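Local coordinates for protein endo-beta-1,2-glucanase (Talaromyces funiculosus, PDB 6IMV) that hydrolyses internal linkages of beta-1,2-glucans as an endo-acting glycoside hydrolase and is captured here in complex with the disaccharide sophorose, at residues I115-M120 and K186-L191; A93-A98 and I177-N182. One frame throughout, in Å; residues are numbered along the deposited sequence.

Contact 1: residues I115-M120 and K186-L191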
loop_
_atom_site.group_PDB
_atom_site.type_symbol
_atom_site.label_atom_id
_atom_site.label_comp_id
_atom_site.label_asym_id
_atom_site.label_seq_id
_atom_site.Cartn_x
_atom_site.Cartn_y
_atom_site.Cartn_z
ATOM N N ILE A 115 -0.457 21.967 4.475
ATOM C CA ILE A 115 -1.622 21.082 4.405
ATOM C C ILE A 115 -1.287 19.742 5.085
ATOM O O ILE A 115 -2.039 19.286 5.954
ATOM C CB ILE A 115 -2.122 20.902 2.958
ATOM C CG1 ILE A 115 -2.680 22.209 2.384
ATOM C CG2 ILE A 115 -3.153 19.780 2.880
ATOM C CD1 ILE A 115 -2.826 22.216 0.864
ATOM N N ALA A 116 -0.156 19.137 4.711
ATOM C CA ALA A 116 0.271 17.871 5.318
ATOM C C ALA A 116 0.423 18.024 6.842
ATOM O O ALA A 116 -0.064 17.182 7.611
ATOM C CB ALA A 116 1.553 17.397 4.681
ATOM N N ALA A 117 1.088 19.106 7.279
ATOM C CA ALA A 117 1.366 19.337 8.704
ATOM C C ALA A 117 0.050 19.472 9.479
ATOM O O ALA A 117 -0.132 18.880 10.535
ATOM C CB ALA A 117 2.241 20.559 8.883
ATOM N N SER A 118 -0.875 20.249 8.926
ATOM C CA SER A 118 -2.156 20.513 9.572
ATOM C C SER A 118 -2.959 19.213 9.774
ATOM O O SER A 118 -3.489 18.966 10.875
ATOM C CB SER A 118 -2.932 21.510 8.791
ATOM O OG SER A 118 -4.237 21.610 9.297
ATOM N N ILE A 119 -3.058 18.391 8.726
ATOM C CA ILE A 119 -3.847 17.167 8.795
ATOM C C ILE A 119 -3.181 16.187 9.776
ATOM O O ILE A 119 -3.860 15.527 10.560
ATOM C CB ILE A 119 -4.075 16.552 7.397
ATOM C CG1 ILE A 119 -4.917 17.472 6.506
ATOM C CG2 ILE A 119 -4.714 15.177 7.523
ATOM C CD1 ILE A 119 -4.849 17.151 5.026
ATOM N N MET A 120 -1.848 16.103 9.745
ATOM C CA MET A 120 -1.121 15.159 10.601
ATOM C C MET A 120 -1.235 15.567 12.080
ATOM O O MET A 120 -1.222 14.711 12.960
ATOM C CB MET A 120 0.349 15.057 10.196
ATOM C CG MET A 120 0.566 14.206 8.958
ATOM S SD MET A 120 0.135 12.473 9.247
ATOM C CE MET A 120 1.580 11.891 10.137
ATOM N N LYS A 186 10.463 24.866 12.715
ATOM C CA LYS A 186 10.371 24.571 14.141
ATOM C C LYS A 186 9.021 23.914 14.462
ATOM O O LYS A 186 8.990 22.980 15.250
ATOM C CB LYS A 186 10.629 25.813 15.000
ATOM C CG LYS A 186 12.006 26.440 14.801
ATOM C CD LYS A 186 12.887 26.504 16.047
ATOM C CE LYS A 186 12.245 27.174 17.245
ATOM N NZ LYS A 186 11.710 28.515 16.912
ATOM N N SER A 187 7.928 24.387 13.851
ATOM C CA SER A 187 6.603 23.812 14.126
ATOM C C SER A 187 6.494 22.402 13.517
ATOM O O SER A 187 5.864 21.540 14.108
ATOM C CB SER A 187 5.484 24.711 13.677
ATOM O OG SER A 187 5.422 24.770 12.264
ATOM N N PHE A 188 7.142 22.160 12.366
ATOM C CA PHE A 188 7.166 20.821 11.760
ATOM C C PHE A 188 7.969 19.865 12.651
ATOM O O PHE A 188 7.577 18.711 12.826
ATOM C CB PHE A 188 7.712 20.840 10.327
ATOM C CG PHE A 188 6.886 21.579 9.300
ATOM C CD1 PHE A 188 5.615 22.058 9.586
ATOM C CD2 PHE A 188 7.387 21.779 8.022
ATOM C CE1 PHE A 188 4.871 22.726 8.621
ATOM C CE2 PHE A 188 6.642 22.448 7.060
ATOM C CZ PHE A 188 5.383 22.914 7.357
ATOM N N ILE A 189 9.070 20.354 13.237
ATOM C CA ILE A 189 9.893 19.543 14.148
ATOM C C ILE A 189 9.082 19.172 15.398
ATOM O O ILE A 189 9.139 18.031 15.852
ATOM C CB ILE A 189 11.218 20.255 14.502
ATOM C CG1 ILE A 189 12.195 20.214 13.325
ATOM C CG2 ILE A 189 11.843 19.652 15.757
ATOM C CD1 ILE A 189 13.283 21.263 13.382
ATOM N N ASP A 190 8.360 20.147 15.961
ATOM C CA ASP A 190 7.504 19.930 17.139
ATOM C C ASP A 190 6.429 18.878 16.835
ATOM O O ASP A 190 6.184 17.998 17.654
ATOM C CB ASP A 190 6.828 21.225 17.595
ATOM C CG ASP A 190 7.784 22.231 18.215
ATOM O OD1 ASP A 190 8.932 21.846 18.537
ATOM O OD2 ASP A 190 7.370 23.397 18.372
ATOM N N LEU A 191 5.766 19.005 15.674
ATOM C CA LEU A 191 4.789 18.012 15.210
ATOM C C LEU A 191 5.448 16.629 15.150
ATOM O O LEU A 191 4.873 15.654 15.626
ATOM C CB LEU A 191 4.237 18.421 13.839
ATOM C CG LEU A 191 3.243 17.447 13.199
ATOM C CD1 LEU A 191 2.036 17.202 14.107
ATOM C CD2 LEU A 191 2.785 17.956 11.832
#
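Ala117 and Leu191 show how a small residue lets a branched neighbour settle against a helix backbone. The CD2 methyl of Leu191 lies 3.3 Å from Ala117 O and 3.7 Å from Ala117 CA, so it meets main chain as much as side chain. With CG anti to the backbone N (chi1 178°), the leucine reaches across between the helices. Beside it, CE1 of Phe188 comes within 3.4 Å of Ala117 CB, the ring meeting the methyl obliquely, and these three residues form the tight part of the contact. Segments 115-120 and 186-191, on helices 112-133 and 186-210, run at 34° with axes 10.7 Å apart, an arrangement consistent with the helix-rich (alpha/alpha)6 barrel expected of this glucanase family. No hydrogen bond crosses between the two segments, and the contact relies on apolar packing. Met120 touches more loosely, its CB 4.1 Å from Leu191 CD2; bent at chi2 and chi3, its end leads away from Leu191 into the buried side, and the side chain packs on Val87, Tyr90 and Phe176. Whereas Met120 and Leu191 are buried, Ala117 and Phe188 remain partly open to solvent; there Asn185 OD1 is hydrogen-bonded to Phe188 N at the start of helix 186-210.

Contact 2: residues A93-A98 and I177-N182; sequences AIAGSA and IQAAEN
Ile94 meets Ala179 and Ala180 with two different branches, a worked example of a beta-branched side chain fitted against a pair of alanines. Its CB points toward helix 163-182 but serves chiefly as the fork. From there CG2 goes to the last turn of that helix, 3.8 Å from Ala179 CB and 3.9 Å from Ala180 N, touching methyl and main chain together. The other arm begins at CG1, swung roughly opposite the backbone N (chi1 -156°) and packed against the Phe188 ring; it extends to CD1, which lies against Ala117 and has its tip 4.2 Å from Ala180 CB. Ala95 adds a methyl-to-methyl touch, its CB 4.1 Å from Ala179 CB at the exposed margin. Here helix 80-94 finishes in a Schellman motif: Gly96 takes a positive phi of 92°, and the chain turns off to Ser97, the N-cap of helix 98-104, whose OG bonds Ala100 N. Small residues on both sides permit a close approach, with Ala95 and Ala179 CA atoms 5.2 Å apart. Beyond the two segments, helix 448-457 packs Leu450 against Ala179, while Asn182 ND2 bonds Gln453 OE1 on the same helix.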
loop_
_atom_site.group_PDB
_atom_site.type_symbol
_atom_site.label_atom_id
_atom_site.label_comp_id
_atom_site.label_asym_id
_atom_site.label_seq_id
_atom_site.Cartn_x
_atom_site.Cartn_y
_atom_site.Cartn_z
ATOM N N ALA A 93 5.118 15.402 0.937
ATOM C CA ALA A 93 4.530 16.733 0.864
ATOM C C ALA A 93 5.253 17.687 1.826
ATOM O O ALA A 93 5.638 18.797 1.429
ATOM C CB ALA A 93 3.053 16.681 1.158
ATOM N N ILE A 94 5.447 17.257 3.078
ATOM C CA ILE A 94 6.043 18.141 4.089
ATOM C C ILE A 94 7.529 18.390 3.774
ATOM O O ILE A 94 8.059 19.387 4.203
ATOM C CB ILE A 94 5.852 17.620 5.530
ATOM C CG1 ILE A 94 5.933 18.783 6.526
ATOM C CG2 ILE A 94 6.835 16.511 5.864
ATOM C CD1 ILE A 94 5.372 18.478 7.883
ATOM N N ALA A 95 8.178 17.467 3.056
ATOM C CA ALA A 95 9.585 17.594 2.677
ATOM C C ALA A 95 9.754 18.550 1.488
ATOM O O ALA A 95 10.865 18.890 1.140
ATOM C CB ALA A 95 10.168 16.247 2.356
ATOM N N GLY A 96 8.647 18.983 0.878
ATOM C CA GLY A 96 8.663 19.966 -0.204
ATOM C C GLY A 96 8.740 19.336 -1.585
ATOM O O GLY A 96 9.053 20.034 -2.546
ATOM N N SER A 97 8.438 18.033 -1.693
ATOM C CA SER A 97 8.393 17.326 -2.983
ATOM C C SER A 97 7.425 18.038 -3.934
ATOM O O SER A 97 6.264 18.310 -3.576
ATOM C CB SER A 97 8.004 15.872 -2.813
ATOM O OG SER A 97 7.443 15.348 -4.011
ATOM N N ALA A 98 7.907 18.326 -5.146
ATOM C CA ALA A 98 7.122 19.040 -6.148
ATOM C C ALA A 98 6.014 18.123 -6.681
ATOM O O ALA A 98 4.917 18.590 -6.959
ATOM C CB ALA A 98 8.013 19.522 -7.263
ATOM N N ILE A 177 8.326 11.476 10.246
ATOM C CA ILE A 177 9.093 12.122 11.309
ATOM C C ILE A 177 10.404 12.648 10.725
ATOM O O ILE A 177 10.753 13.807 10.963
ATOM C CB ILE A 177 9.330 11.162 12.489
ATOM C CG1 ILE A 177 8.050 10.969 13.302
ATOM C CG2 ILE A 177 10.493 11.616 13.362
ATOM C CD1 ILE A 177 8.053 9.704 14.129
ATOM N N GLN A 178 11.109 11.791 9.970
ATOM C CA GLN A 178 12.360 12.165 9.349
ATOM C C GLN A 178 12.136 13.337 8.376
ATOM O O GLN A 178 12.912 14.298 8.380
ATOM C CB GLN A 178 13.009 10.982 8.636
ATOM C CG GLN A 178 14.407 11.280 8.131
ATOM C CD GLN A 178 15.339 11.663 9.258
ATOM O OE1 GLN A 178 15.520 10.929 10.222
ATOM N NE2 GLN A 178 15.927 12.841 9.156
ATOM N N ALA A 179 11.095 13.247 7.542
ATOM C CA ALA A 179 10.807 14.279 6.546
ATOM C C ALA A 179 10.576 15.632 7.236
ATOM O O ALA A 179 11.101 16.647 6.808
ATOM C CB ALA A 179 9.606 13.889 5.718
ATOM N N ALA A 180 9.771 15.620 8.305
ATOM C CA ALA A 180 9.412 16.829 9.040
ATOM C C ALA A 180 10.663 17.462 9.667
ATOM O O ALA A 180 10.848 18.678 9.589
ATOM C CB ALA A 180 8.381 16.510 10.083
ATOM N N GLU A 181 11.527 16.628 10.257
ATOM C CA GLU A 181 12.744 17.110 10.919
ATOM C C GLU A 181 13.743 17.633 9.874
ATOM O O GLU A 181 14.415 18.627 10.132
ATOM C CB GLU A 181 13.305 16.030 11.845
ATOM C CG GLU A 181 12.434 15.836 13.076
ATOM C CD GLU A 181 12.745 14.636 13.955
ATOM O OE1 GLU A 181 13.697 13.895 13.642
ATOM O OE2 GLU A 181 12.021 14.444 14.956
ATOM N N ASN A 182 13.756 17.038 8.676
ATOM C CA ASN A 182 14.636 17.464 7.590
ATOM C C ASN A 182 14.339 18.900 7.128
ATOM O O ASN A 182 15.192 19.487 6.478
ATOM C CB ASN A 182 14.556 16.534 6.377
ATOM C CG ASN A 182 15.363 15.266 6.543
ATOM O OD1 ASN A 182 16.111 15.129 7.508
ATOM N ND2 ASN A 182 15.212 14.336 5.610
#

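The two contacts interlock along the chain: 93-98, 115-120, 177-182 and 186-191 come in that order, so the second segment of contact 2 lies between the segments of contact 1. Their centres are 10 Å apart on one side of the molecule, about 20 Å (contact 2) and 23 Å (contact 1) from the centre of the chain. Helices 163-182 and 186-210 are consecutive, one supplying each contact. Direct packing joins the pairs: Phe188 CD2 is 3.7 Å from Ile94 CG1, and Ala117 CB is 3.9 Å from Ile94 CD1. Helices 80-94, 112-133, 163-182 and 186-210, all from the first half of the chain, thus pack into one apolar cluster.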